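Local coordinates for protein SPT6 (Antonospora locustae, PDB 2XP1) that probably acts in transcription elongation, its noncanonical tandem SH2 domains enabling the elongation factor Spt6 to interact with RNA polymerase II, at residues E24-L29 with D56-M61; Y12-F17 with D79-I84; K96-H101 with F127-K132. One frame throughout, in Å; residues are numbered along the deposited sequence.

Overall arrangement
Following the chain from the N terminus, residues 12-17 come first and close a long loop onto the start of helix 80-100 in interaction 2. Nested inside that loop, interaction 1 packs helix 22-31 against strand 57-65, so both belong to the first SH2 half. Interaction 3 follows in series: the far end of the same helix 80-100 meets strand 124-129 of the second half. Interactions 2 and 3 therefore use one continuous helix, their centres about 27 Å apart on opposite sides of the chain's centre. Interactions 1 and 3 touch directly, through a salt bridge from Asp56 to Arg131 and packing of Val57 on Arg131, which links the two halves.

Interaction 1 of 3, residues E24-L29 with D56-M61; sequences ESENYL and DVFVHM
Glu26 OE2 accepts a hydrogen bond from His60 NE2 at 3.0 Å, with an N-H...O angle of 154°. This ties helix 22-31 to strand 57-65 in the manner of an SH2 fold, where a helix lies against the central sheet. The imidazole meets the carboxylate from its anti side, away from OE1, and the oxygen sits a little out of the ring plane. The second ring nitrogen, ND1, is hydrogen-bonded to Arg39 NH2 of strand 36-40. A histidine suits this place because its two nitrogens can donate to a carboxylate and accept from an arginine at once, which fixes the rotation of the ring. Arg39 lies in a sequence resembling the SH2 phosphate-binding signature, and a sulfate about 5 Å from the His60 side chain, probably from the crystallisation liquor, is consistent with an anion pocket here.

Closer to the helix backbone, the aliphatic part of Glu26 serves as a lid for Phe58. Its CB stands over the centre of the ring at 3.9 Å from the centroid, a CH-pi contact. With CG beside the backbone N (chi1 -60°) and the chain extended beyond it, the carboxylate passes on across the ring toward His60. CD comes to 3.5 Å from Phe58 CD1, and the carboxylate lies only 24° from parallel with the ring. Glutamate thus does two jobs, covering an aromatic with its methylenes and reaching a histidine with its acid. OE1 makes a long, weak ion pair with Arg30.

Leucine fits one turn further along the helix, where its CB, and less closely CD1, lie against the ring and the side chain also touches Leu37 and Val50 of the sheet. Leu29 and Phe58 run antiparallel alongside one another, with Leu29 CB 3.6 Å from Phe58 CE2.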
loop_
_atom_site.group_PDB
_atom_site.type_symbol
_atom_site.label_atom_id
_atom_site.label_comp_id
_atom_site.label_asym_id
_atom_site.label_seq_id
_atom_site.Cartn_x
_atom_site.Cartn_y
_atom_site.Cartn_z
ATOM N N GLU A 24 -30.669 -2.095 5.684
ATOM C CA GLU A 24 -30.798 -1.417 6.968
ATOM C C GLU A 24 -29.591 -0.525 7.279
ATOM O O GLU A 24 -29.768 0.590 7.807
ATOM C CB GLU A 24 -31.058 -2.420 8.102
ATOM C CG GLU A 24 -32.452 -3.038 8.032
ATOM C CD GLU A 24 -32.555 -4.424 8.699
ATOM O OE1 GLU A 24 -31.518 -4.987 9.125
ATOM O OE2 GLU A 24 -33.691 -4.960 8.768
ATOM N N SER A 25 -28.389 -0.989 6.915
ATOM C CA SER A 25 -27.142 -0.218 7.123
ATOM C C SER A 25 -27.141 1.058 6.325
ATOM O O SER A 25 -26.845 2.125 6.844
ATOM C CB SER A 25 -25.950 -1.028 6.671
ATOM O OG SER A 25 -25.924 -2.195 7.450
ATOM N N GLU A 26 -27.472 0.922 5.048
ATOM C CA GLU A 26 -27.460 2.032 4.143
ATOM C C GLU A 26 -28.593 2.955 4.541
ATOM O O GLU A 26 -28.393 4.152 4.659
ATOM C CB GLU A 26 -27.589 1.542 2.713
ATOM C CG GLU A 26 -26.450 0.613 2.321
ATOM C CD GLU A 26 -26.349 0.396 0.824
ATOM O OE1 GLU A 26 -27.334 0.725 0.119
ATOM O OE2 GLU A 26 -25.287 -0.114 0.354
ATOM N N ASN A 27 -29.761 2.395 4.815
ATOM C CA ASN A 27 -30.870 3.196 5.367
ATOM C C ASN A 27 -30.460 4.008 6.566
ATOM O O ASN A 27 -30.659 5.229 6.599
ATOM C CB ASN A 27 -32.059 2.338 5.755
ATOM C CG ASN A 27 -33.208 2.544 4.840
ATOM O OD1 ASN A 27 -33.073 3.218 3.821
ATOM N ND2 ASN A 27 -34.359 1.992 5.189
ATOM N N TYR A 28 -29.892 3.314 7.551
ATOM C CA TYR A 28 -29.506 3.946 8.777
ATOM C C TYR A 28 -28.475 5.015 8.493
ATOM O O TYR A 28 -28.545 6.099 9.063
ATOM C CB TYR A 28 -28.949 2.922 9.741
ATOM C CG TYR A 28 -28.320 3.537 10.962
ATOM C CD1 TYR A 28 -29.100 3.905 12.082
ATOM C CD2 TYR A 28 -26.950 3.756 11.008
ATOM C CE1 TYR A 28 -28.504 4.471 13.216
ATOM C CE2 TYR A 28 -26.344 4.317 12.123
ATOM C CZ TYR A 28 -27.123 4.664 13.228
ATOM O OH TYR A 28 -26.491 5.215 14.308
ATOM N N LEU A 29 -27.524 4.718 7.613
ATOM C CA LEU A 29 -26.518 5.698 7.270
ATOM C C LEU A 29 -27.099 6.856 6.443
ATOM O O LEU A 29 -26.603 7.981 6.533
ATOM C CB LEU A 29 -25.317 5.049 6.555
ATOM C CG LEU A 29 -24.433 4.040 7.322
ATOM C CD1 LEU A 29 -23.330 3.428 6.469
ATOM C CD2 LEU A 29 -23.794 4.650 8.563
ATOM N N ASP A 56 -25.922 8.025 -1.750
ATOM C CA ASP A 56 -26.269 6.776 -2.396
ATOM C C ASP A 56 -25.032 5.989 -2.751
ATOM O O ASP A 56 -25.107 5.094 -3.579
ATOM C CB ASP A 56 -27.111 7.015 -3.653
ATOM C CG ASP A 56 -26.343 7.720 -4.741
ATOM O OD1 ASP A 56 -25.358 8.430 -4.423
ATOM O OD2 ASP A 56 -26.737 7.578 -5.917
ATOM N N VAL A 57 -23.896 6.299 -2.128
ATOM C CA VAL A 57 -22.680 5.492 -2.339
ATOM C C VAL A 57 -22.193 4.880 -1.054
ATOM O O VAL A 57 -21.773 5.584 -0.134
ATOM C CB VAL A 57 -21.561 6.287 -3.000
ATOM C CG1 VAL A 57 -20.363 5.366 -3.290
ATOM C CG2 VAL A 57 -22.078 6.952 -4.300
ATOM N N PHE A 58 -22.239 3.560 -0.983
ATOM C CA PHE A 58 -21.776 2.880 0.217
ATOM C C PHE A 58 -20.680 1.854 -0.081
ATOM O O PHE A 58 -20.774 1.108 -1.052
ATOM C CB PHE A 58 -22.964 2.262 0.961
ATOM C CG PHE A 58 -23.985 3.276 1.367
ATOM C CD1 PHE A 58 -25.020 3.608 0.512
ATOM C CD2 PHE A 58 -23.895 3.931 2.593
ATOM C CE1 PHE A 58 -25.954 4.575 0.861
ATOM C CE2 PHE A 58 -24.822 4.911 2.944
ATOM C CZ PHE A 58 -25.854 5.224 2.084
ATOM N N VAL A 59 -19.635 1.828 0.737
ATOM C CA VAL A 59 -18.608 0.841 0.544
ATOM C C VAL A 59 -18.706 -0.161 1.687
ATOM O O VAL A 59 -18.726 0.232 2.871
ATOM C CB VAL A 59 -17.236 1.507 0.539
ATOM C CG1 VAL A 59 -16.161 0.493 0.675
ATOM C CG2 VAL A 59 -17.047 2.264 -0.773
ATOM N N HIS A 60 -18.797 -1.442 1.324
ATOM C CA HIS A 60 -18.869 -2.564 2.249
ATOM C C HIS A 60 -17.566 -3.353 2.205
ATOM O O HIS A 60 -17.267 -3.961 1.166
ATOM C CB HIS A 60 -20.010 -3.458 1.781
ATOM C CG HIS A 60 -21.350 -2.809 1.918
ATOM N ND1 HIS A 60 -22.258 -3.179 2.880
ATOM C CD2 HIS A 60 -21.898 -1.755 1.270
ATOM C CE1 HIS A 60 -23.335 -2.418 2.786
ATOM N NE2 HIS A 60 -23.143 -1.545 1.813
ATOM N N MET A 61 -16.801 -3.372 3.303
ATOM C CA MET A 61 -15.563 -4.143 3.348
ATOM C C MET A 61 -15.578 -5.277 4.360
ATOM O O MET A 61 -15.695 -5.024 5.534
ATOM C CB MET A 61 -14.400 -3.231 3.702
ATOM C CG MET A 61 -14.110 -2.245 2.628
ATOM S SD MET A 61 -12.803 -1.192 3.206
ATOM C CE MET A 61 -13.508 0.353 2.730
#

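Interaction 2 of 3, residues Y12-F17 with D79-I84; sequences YKHPLF and DIDEVI
His14 opens a type I beta turn that ends at Phe17, closed by Phe17 N to His14 O, and its CA lies 7.9 Å from that of Ile80 in the first turn of helix 80-100. The imidazole bridges the gap. With CG placed opposite the backbone N (chi1 -164°), the ring leans over Ile80, whose CG2 methyl stands above its centre at 3.6 Å from the centroid, a CH-pi contact. Pro15 CD covers the opposite face toward the rim, so the ring is sandwiched between two aliphatic groups, which limits its rotation. At its edge NE2 donates to Asp81 OD1 over 3.0 Å, nearly straight at 167° and in the ring plane. ND1 in turn accepts from Leu16 N, which approaches well out of that plane. The contact thus seats the loop that precedes strand 17-18 in the first SH2 half against the start of its long second helix, whose N-cap is Asp79, with OD1 accepting from Glu82 N at 2.8 Å. Putting an alanine at His14 would probably leave Asp81 OD1 and the amide of Leu16 without these partners and uncover the Ile80 methyl. One helical turn on, leucine and isoleucine suit an apolar seam beside Phe36 of the sheet: Leu16 and Ile84 meet end to end through their CD1 methyls, 3.6 Å apart.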
loop_
_atom_site.group_PDB
_atom_site.type_symbol
_atom_site.label_atom_id
_atom_site.label_comp_id
_atom_site.label_asym_id
_atom_site.label_seq_id
_atom_site.Cartn_x
_atom_site.Cartn_y
_atom_site.Cartn_z
ATOM N N TYR A 12 -19.431 -8.949 18.070
ATOM C CA TYR A 12 -20.803 -8.670 18.563
ATOM C C TYR A 12 -20.758 -7.750 19.762
ATOM O O TYR A 12 -21.567 -6.870 19.895
ATOM C CB TYR A 12 -21.553 -9.956 18.927
ATOM C CG TYR A 12 -22.249 -10.681 17.754
ATOM C CD1 TYR A 12 -21.776 -10.577 16.452
ATOM C CD2 TYR A 12 -23.354 -11.492 17.978
ATOM C CE1 TYR A 12 -22.391 -11.242 15.393
ATOM C CE2 TYR A 12 -23.990 -12.166 16.919
ATOM C CZ TYR A 12 -23.506 -12.033 15.635
ATOM O OH TYR A 12 -24.126 -12.710 14.591
ATOM N N LYS A 13 -19.752 -7.920 20.596
ATOM C CA LYS A 13 -19.575 -7.117 21.812
ATOM C C LYS A 13 -19.075 -5.679 21.514
ATOM O O LYS A 13 -19.047 -4.822 22.409
ATOM C CB LYS A 13 -18.611 -7.838 22.794
ATOM C CG LYS A 13 -18.995 -9.299 23.135
ATOM C CD LYS A 13 -18.050 -9.967 24.202
ATOM C CE LYS A 13 -18.713 -11.254 24.783
ATOM N NZ LYS A 13 -17.897 -12.119 25.741
ATOM N N HIS A 14 -18.671 -5.422 20.268
ATOM C CA HIS A 14 -18.126 -4.115 19.950
ATOM C C HIS A 14 -19.222 -3.060 19.763
ATOM O O HIS A 14 -20.225 -3.328 19.111
ATOM C CB HIS A 14 -17.229 -4.142 18.734
ATOM C CG HIS A 14 -16.380 -2.922 18.630
ATOM N ND1 HIS A 14 -16.757 -1.816 17.904
ATOM C CD2 HIS A 14 -15.200 -2.608 19.215
ATOM C CE1 HIS A 14 -15.827 -0.885 18.014
ATOM N NE2 HIS A 14 -14.874 -1.337 18.811
ATOM N N PRO A 15 -19.012 -1.856 20.314
ATOM C CA PRO A 15 -20.007 -0.765 20.250
ATOM C C PRO A 15 -20.321 -0.275 18.837
ATOM O O PRO A 15 -21.403 0.299 18.595
ATOM C CB PRO A 15 -19.379 0.365 21.088
ATOM C CG PRO A 15 -17.946 -0.090 21.428
ATOM C CD PRO A 15 -17.977 -1.604 21.343
ATOM N N LEU A 16 -19.418 -0.497 17.891
ATOM C CA LEU A 16 -19.731 -0.040 16.552
ATOM C C LEU A 16 -20.511 -1.043 15.775
ATOM O O LEU A 16 -21.007 -0.734 14.707
ATOM C CB LEU A 16 -18.479 0.370 15.799
ATOM C CG LEU A 16 -18.047 1.750 16.306
ATOM C CD1 LEU A 16 -16.563 1.746 16.378
ATOM C CD2 LEU A 16 -18.515 2.863 15.432
ATOM N N PHE A 17 -20.613 -2.261 16.311
ATOM C CA PHE A 17 -21.348 -3.327 15.649
ATOM C C PHE A 17 -22.849 -3.080 15.722
ATOM O O PHE A 17 -23.409 -2.922 16.816
ATOM C CB PHE A 17 -21.010 -4.683 16.258
ATOM C CG PHE A 17 -21.813 -5.815 15.675
ATOM C CD1 PHE A 17 -21.406 -6.434 14.475
ATOM C CD2 PHE A 17 -22.949 -6.273 16.310
ATOM C CE1 PHE A 17 -22.165 -7.472 13.907
ATOM C CE2 PHE A 17 -23.694 -7.308 15.750
ATOM C CZ PHE A 17 -23.294 -7.897 14.534
ATOM N N ASP A 79 -7.226 -5.450 16.620
ATOM C CA ASP A 79 -8.622 -5.418 17.064
ATOM C C ASP A 79 -9.469 -4.547 16.146
ATOM O O ASP A 79 -8.951 -3.972 15.199
ATOM C CB ASP A 79 -8.749 -4.921 18.524
ATOM C CG ASP A 79 -7.870 -3.702 18.835
ATOM O OD1 ASP A 79 -7.870 -2.687 18.111
ATOM O OD2 ASP A 79 -7.155 -3.766 19.854
ATOM N N ILE A 80 -10.763 -4.432 16.420
ATOM C CA ILE A 80 -11.608 -3.577 15.588
ATOM C C ILE A 80 -11.219 -2.098 15.679
ATOM O O ILE A 80 -11.153 -1.413 14.651
ATOM C CB ILE A 80 -13.095 -3.853 15.801
ATOM C CG1 ILE A 80 -13.551 -4.983 14.887
ATOM C CG2 ILE A 80 -13.970 -2.648 15.456
ATOM C CD1 ILE A 80 -14.730 -5.677 15.433
ATOM N N ASP A 81 -10.940 -1.612 16.895
ATOM C CA ASP A 81 -10.477 -0.222 17.104
ATOM C C ASP A 81 -9.323 0.110 16.174
ATOM O O ASP A 81 -9.296 1.186 15.604
ATOM C CB ASP A 81 -9.974 -0.008 18.550
ATOM C CG ASP A 81 -11.098 0.200 19.556
ATOM O OD1 ASP A 81 -12.283 0.090 19.192
ATOM O OD2 ASP A 81 -10.763 0.464 20.733
ATOM N N GLU A 82 -8.346 -0.798 16.062
ATOM C CA GLU A 82 -7.230 -0.610 15.126
ATOM C C GLU A 82 -7.708 -0.549 13.671
ATOM O O GLU A 82 -7.197 0.260 12.925
ATOM C CB GLU A 82 -6.077 -1.624 15.317
ATOM C CG GLU A 82 -4.757 -1.207 14.588
ATOM C CD GLU A 82 -3.599 -2.211 14.706
ATOM O OE1 GLU A 82 -3.829 -3.424 14.770
ATOM O OE2 GLU A 82 -2.428 -1.792 14.734
ATOM N N VAL A 83 -8.689 -1.355 13.254
ATOM C CA VAL A 83 -9.277 -1.202 11.882
ATOM C C VAL A 83 -9.737 0.245 11.699
ATOM O O VAL A 83 -9.430 0.900 10.690
ATOM C CB VAL A 83 -10.480 -2.167 11.627
ATOM C CG1 VAL A 83 -11.178 -1.873 10.328
ATOM C CG2 VAL A 83 -10.037 -3.581 11.646
ATOM N N ILE A 84 -10.446 0.772 12.694
ATOM C CA ILE A 84 -10.961 2.135 12.597
ATOM C C ILE A 84 -9.901 3.246 12.526
ATOM O O ILE A 84 -9.987 4.137 11.653
ATOM C CB ILE A 84 -12.002 2.372 13.677
ATOM C CG1 ILE A 84 -13.229 1.540 13.310
ATOM C CG2 ILE A 84 -12.415 3.857 13.720
ATOM C CD1 ILE A 84 -13.736 0.831 14.412
#

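Interaction 3 of 3, residues K96-H101 with F127-K132. With SO4 (sulfate ion), chain C.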
loop_
_atom_site.group_PDB
_atom_site.type_symbol
_atom_site.label_atom_id
_atom_site.label_comp_id
_atom_site.label_asym_id
_atom_site.label_seq_id
_atom_site.Cartn_x
_atom_site.Cartn_y
_atom_site.Cartn_z
ATOM N N LYS A 96 -13.238 13.636 3.130
ATOM C CA LYS A 96 -13.491 15.054 3.456
ATOM C C LYS A 96 -12.829 16.012 2.452
ATOM O O LYS A 96 -13.476 16.944 1.969
ATOM C CB LYS A 96 -13.136 15.424 4.927
ATOM C CG LYS A 96 -13.096 16.958 5.224
ATOM C CD LYS A 96 -12.874 17.307 6.715
ATOM C CE LYS A 96 -12.429 18.765 6.871
ATOM N NZ LYS A 96 -13.508 19.699 7.346
ATOM N N SER A 97 -11.552 15.758 2.140
ATOM C CA SER A 97 -10.764 16.612 1.212
ATOM C C SER A 97 -11.373 16.582 -0.156
ATOM O O SER A 97 -11.535 17.615 -0.791
ATOM C CB SER A 97 -9.312 16.115 1.087
ATOM O OG SER A 97 -8.658 16.089 2.351
ATOM N N ILE A 98 -11.709 15.372 -0.595
ATOM C CA ILE A 98 -12.236 15.128 -1.918
ATOM C C ILE A 98 -13.437 16.041 -2.115
ATOM O O ILE A 98 -13.480 16.795 -3.089
ATOM C CB ILE A 98 -12.594 13.624 -2.112
ATOM C CG1 ILE A 98 -11.325 12.805 -2.379
ATOM C CG2 ILE A 98 -13.632 13.418 -3.192
ATOM C CD1 ILE A 98 -11.492 11.262 -2.192
ATOM N N LYS A 99 -14.384 16.009 -1.182
ATOM C CA LYS A 99 -15.643 16.754 -1.360
ATOM C C LYS A 99 -15.494 18.234 -1.115
ATOM O O LYS A 99 -16.373 19.023 -1.471
ATOM C CB LYS A 99 -16.749 16.186 -0.480
ATOM C CG LYS A 99 -16.929 14.693 -0.662
ATOM C CD LYS A 99 -18.291 14.307 -0.193
ATOM C CE LYS A 99 -18.240 13.046 0.642
ATOM N NZ LYS A 99 -19.598 12.916 1.261
ATOM N N ALA A 100 -14.379 18.611 -0.504
ATOM C CA ALA A 100 -14.040 20.027 -0.352
ATOM C C ALA A 100 -13.518 20.604 -1.666
ATOM O O ALA A 100 -13.661 21.804 -1.932
ATOM C CB ALA A 100 -13.018 20.241 0.775
ATOM N N HIS A 101 -12.951 19.755 -2.515
ATOM C CA HIS A 101 -12.229 20.268 -3.675
ATOM C C HIS A 101 -13.102 21.120 -4.571
ATOM O O HIS A 101 -14.274 20.780 -4.814
ATOM C CB HIS A 101 -11.599 19.157 -4.488
ATOM C CG HIS A 101 -10.449 19.619 -5.318
ATOM N ND1 HIS A 101 -10.563 19.867 -6.667
ATOM C CD2 HIS A 101 -9.169 19.920 -4.981
ATOM C CE1 HIS A 101 -9.399 20.289 -7.130
ATOM N NE2 HIS A 101 -8.535 20.324 -6.128
ATOM N N PHE A 127 -14.767 15.932 -10.918
ATOM C CA PHE A 127 -14.656 14.701 -10.118
ATOM C C PHE A 127 -15.989 14.412 -9.459
ATOM O O PHE A 127 -16.633 15.315 -8.988
ATOM C CB PHE A 127 -13.619 14.815 -8.998
ATOM C CG PHE A 127 -12.226 14.967 -9.463
ATOM C CD1 PHE A 127 -11.721 16.235 -9.784
ATOM C CD2 PHE A 127 -11.390 13.861 -9.528
ATOM C CE1 PHE A 127 -10.415 16.409 -10.209
ATOM C CE2 PHE A 127 -10.070 13.990 -9.948
ATOM C CZ PHE A 127 -9.561 15.300 -10.296
ATOM N N TYR A 128 -16.366 13.133 -9.426
ATOM C CA TYR A 128 -17.542 12.658 -8.721
ATOM C C TYR A 128 -17.355 11.198 -8.331
ATOM O O TYR A 128 -16.594 10.483 -8.969
ATOM C CB TYR A 128 -18.791 12.846 -9.565
ATOM C CG TYR A 128 -18.735 12.329 -10.999
ATOM C CD1 TYR A 128 -19.182 11.035 -11.315
ATOM C CD2 TYR A 128 -18.284 13.145 -12.042
ATOM C CE1 TYR A 128 -19.160 10.564 -12.617
ATOM C CE2 TYR A 128 -18.256 12.680 -13.356
ATOM C CZ TYR A 128 -18.696 11.389 -13.624
ATOM O OH TYR A 128 -18.674 10.916 -14.906
ATOM N N PHE A 129 -18.011 10.761 -7.263
ATOM C CA PHE A 129 -17.876 9.369 -6.834
ATOM C C PHE A 129 -18.613 8.511 -7.798
ATOM O O PHE A 129 -19.657 8.911 -8.285
ATOM C CB PHE A 129 -18.452 9.155 -5.440
ATOM C CG PHE A 129 -17.557 9.666 -4.374
ATOM C CD1 PHE A 129 -17.944 10.711 -3.584
ATOM C CD2 PHE A 129 -16.300 9.138 -4.203
ATOM C CE1 PHE A 129 -17.111 11.194 -2.605
ATOM C CE2 PHE A 129 -15.461 9.649 -3.253
ATOM C CZ PHE A 129 -15.883 10.695 -2.451
ATOM N N SER A 130 -18.042 7.337 -8.048
ATOM C CA SER A 130 -18.637 6.314 -8.913
ATOM C C SER A 130 -19.758 5.614 -8.178
ATOM O O SER A 130 -19.585 5.217 -7.016
ATOM C CB SER A 130 -17.586 5.233 -9.288
ATOM O OG SER A 130 -18.183 4.202 -10.100
ATOM N N ARG A 131 -20.879 5.428 -8.882
ATOM C CA ARG A 131 -22.003 4.606 -8.410
ATOM C C ARG A 131 -21.895 3.158 -8.944
ATOM O O ARG A 131 -22.366 2.209 -8.294
ATOM C CB ARG A 131 -23.342 5.242 -8.816
ATOM C CG ARG A 131 -23.815 6.377 -7.900
ATOM C CD ARG A 131 -22.954 7.669 -7.991
ATOM N NE ARG A 131 -23.485 8.700 -7.096
ATOM C CZ ARG A 131 -22.870 9.818 -6.700
ATOM N NH1 ARG A 131 -21.645 10.170 -7.111
ATOM N NH2 ARG A 131 -23.526 10.607 -5.860
ATOM N N LYS A 132 -21.274 2.993 -10.112
ATOM C CA LYS A 132 -21.035 1.672 -10.686
ATOM C C LYS A 132 -20.008 0.923 -9.860
ATOM O O LYS A 132 -20.106 -0.302 -9.710
ATOM C CB LYS A 132 -20.586 1.774 -12.151
ATOM C CG LYS A 132 -21.492 2.621 -13.022
ATOM C CD LYS A 132 -21.339 2.281 -14.520
ATOM C CE LYS A 132 -22.193 3.203 -15.418
ATOM N NZ LYS A 132 -22.507 2.655 -16.780
HETATM S S SO4 C . -19.688 5.707 -12.815
HETATM O O1 SO4 C . -20.255 5.613 -14.165
HETATM O O2 SO4 C . -20.770 5.551 -11.834
HETATM O O3 SO4 C . -19.058 7.007 -12.613
HETATM O O4 SO4 C . -18.678 4.673 -12.649
#
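Ile98 and Phe129 make the tight part of this contact, where the end of helix 80-100 packs on strand 124-129 in the second SH2 half. Ile98 CG2 comes to 3.6 Å from Phe129 CZ, the two side chains crossing obliquely. The branched isoleucine suits a buried spot: beyond the phenylalanine it also packs on Tyr104 and Val153. In Phe129, CG beside the backbone N (chi1 -76°) sets CZ and CE1 against Ile98 and Lys99, and the ring stacks edge-to-face with Phe53.

The looser side is the exposed one. Lys99 passes its bent aliphatic chain across the ring edge, CE 3.9 Å from Phe129 CE1; lysine suits the place, its methylenes packing on the ring while NZ reaches the carbonyl of Phe53. Past the strand, Arg131 NH1 folds back onto Phe129 O at 2.6 Å, while NH2 makes the salt bridge with Asp56.

Beyond, a sulfate, probably from the crystallisation liquor, lies in the turn after strand 124-129, in a place that resembles the phosphate-binding loop of SH2 domains; Tyr150 and Thr138 also bond it. The backbone N atoms of Arg131 and Lys132 both donate to its O2, and Ser130 OG donates to O4 over 2.6 Å.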